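Pectinesterase (Aspergillus niger, PDB 5C1E) is a pectin methylesterase that hydrolyses the methyl esters of pectin, releasing methanol, and is probably involved in the maceration and soft-rotting of plant tissue. Local coordinates at residues L11-D16 against G23-A28. Residues are numbered along the deposited sequence; the frame is centred on the assembly and turned at random.
Sequences LTVGSD and GDALDA
L11 and V13 of strand 11-13 meet A25 and A28 of helix 22-29. No hydrogen bond links the two segments. All the contacts are apolar or van der Waals. L11 carries most of the strand side. Its CB leaves toward the helix but stays 4.7 Å from A25 CB. L11 CG lies anti to the carbonyl carbon (chi1 -72°), which starts the branch toward the helix; this CG is still 5.0 Å from A25 O. CD1 turns off and remains 5.8 Å from A25 O. CD2 runs on away from CA and does the touching. It rests 3.5 Å from A25 O, against the backbone carbonyl, and 4.0 Å from A28 CB. A25 CB lies a little farther from L11 CD2, at 4.3 Å. One methyl thus bridges one turn of the helix. V13 CG2, set anti to the carbonyl carbon, presses on A25 CB at 3.5 Å. This is a snug fit, possible because A25 ends at its CB. A25 is buried, touched by both strand residues and by I38, while A28 lies at the exposed side. Y19, in the connecting loop, also touches L11, A25 and A28. The axes of strand 11-13 and helical segment 23-28 approach to 8.6 Å. This suits the first half of a beta-alpha-beta unit that continues into strand 36-40. Strand 11-13 is an outermost strand of one parallel sheet, at one end of the beta-helix. It pairs with strand 36-40. The helix covers that end, running nearly antiparallel to the strand (162°), with L26 on I38, L49 and I51.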
# COMPACT_ATOMS: atom_id res chain seq x y z
N LEU A 11 24.19 -0.01 -3.66
CA LEU A 11 24.75 -0.99 -2.73
C LEU A 11 24.08 -2.34 -3.02
O LEU A 11 22.93 -2.37 -3.45
CB LEU A 11 24.47 -0.59 -1.28
CG LEU A 11 25.21 0.59 -0.64
CD1 LEU A 11 25.00 1.88 -1.39
CD2 LEU A 11 24.78 0.75 0.80
N THR A 12 24.78 -3.45 -2.77
CA THR A 12 24.22 -4.77 -3.09
C THR A 12 24.00 -5.60 -1.84
O THR A 12 24.89 -5.71 -1.01
CB THR A 12 25.11 -5.58 -4.00
OG1 THR A 12 26.42 -5.70 -3.41
CG2 THR A 12 25.22 -4.93 -5.38
N VAL A 13 22.82 -6.22 -1.76
CA VAL A 13 22.47 -7.13 -0.69
C VAL A 13 22.20 -8.49 -1.30
O VAL A 13 21.52 -8.57 -2.32
CB VAL A 13 21.19 -6.69 0.04
CG1 VAL A 13 20.77 -7.74 1.06
CG2 VAL A 13 21.39 -5.33 0.72
N GLY A 14 22.71 -9.55 -0.68
CA GLY A 14 22.37 -10.91 -1.08
C GLY A 14 23.45 -11.87 -0.68
O GLY A 14 24.50 -11.46 -0.16
N SER A 15 23.22 -13.14 -0.95
CA SER A 15 24.19 -14.17 -0.63
C SER A 15 25.57 -13.87 -1.22
O SER A 15 26.59 -14.14 -0.61
CB SER A 15 23.69 -15.54 -1.12
OG SER A 15 24.60 -16.57 -0.74
N ASP A 16 25.61 -13.29 -2.41
CA ASP A 16 26.88 -12.96 -3.04
C ASP A 16 27.07 -11.47 -3.24
O ASP A 16 27.84 -11.07 -4.09
CB ASP A 16 26.98 -13.70 -4.37
CG ASP A 16 26.81 -15.17 -4.19
OD1 ASP A 16 27.45 -15.68 -3.23
OD2 ASP A 16 26.06 -15.81 -4.97
N GLY A 23 19.17 -4.67 6.37
CA GLY A 23 19.52 -3.81 7.49
C GLY A 23 20.97 -3.35 7.48
O GLY A 23 21.25 -2.20 7.80
N ASP A 24 21.88 -4.24 7.13
CA ASP A 24 23.29 -3.86 7.05
C ASP A 24 23.52 -2.83 5.96
O ASP A 24 24.31 -1.91 6.15
CB ASP A 24 24.18 -5.09 6.82
CG ASP A 24 24.26 -5.98 8.04
OD1 ASP A 24 23.86 -5.57 9.13
OD2 ASP A 24 24.75 -7.10 7.89
N ALA A 25 22.84 -2.96 4.81
CA ALA A 25 22.98 -1.97 3.73
C ALA A 25 22.40 -0.61 4.11
O ALA A 25 23.00 0.44 3.83
CB ALA A 25 22.35 -2.46 2.44
N LEU A 26 21.21 -0.62 4.72
CA LEU A 26 20.61 0.60 5.25
C LEU A 26 21.56 1.30 6.25
O LEU A 26 21.77 2.51 6.17
CB LEU A 26 19.27 0.29 5.94
CG LEU A 26 18.13 -0.16 5.02
CD1 LEU A 26 16.92 -0.62 5.83
CD2 LEU A 26 17.73 0.96 4.06
N ASP A 27 22.13 0.52 7.18
CA ASP A 27 23.14 1.04 8.13
C ASP A 27 24.32 1.66 7.39
O ASP A 27 24.82 2.73 7.78
CB ASP A 27 23.65 -0.06 9.08
CG ASP A 27 22.60 -0.52 10.11
OD1 ASP A 27 21.57 0.14 10.28
OD2 ASP A 27 22.82 -1.56 10.75
N ALA A 28 24.78 1.00 6.33
CA ALA A 28 25.90 1.49 5.55
C ALA A 28 25.67 2.85 4.89
O ALA A 28 26.62 3.52 4.53
CB ALA A 28 26.31 0.47 4.49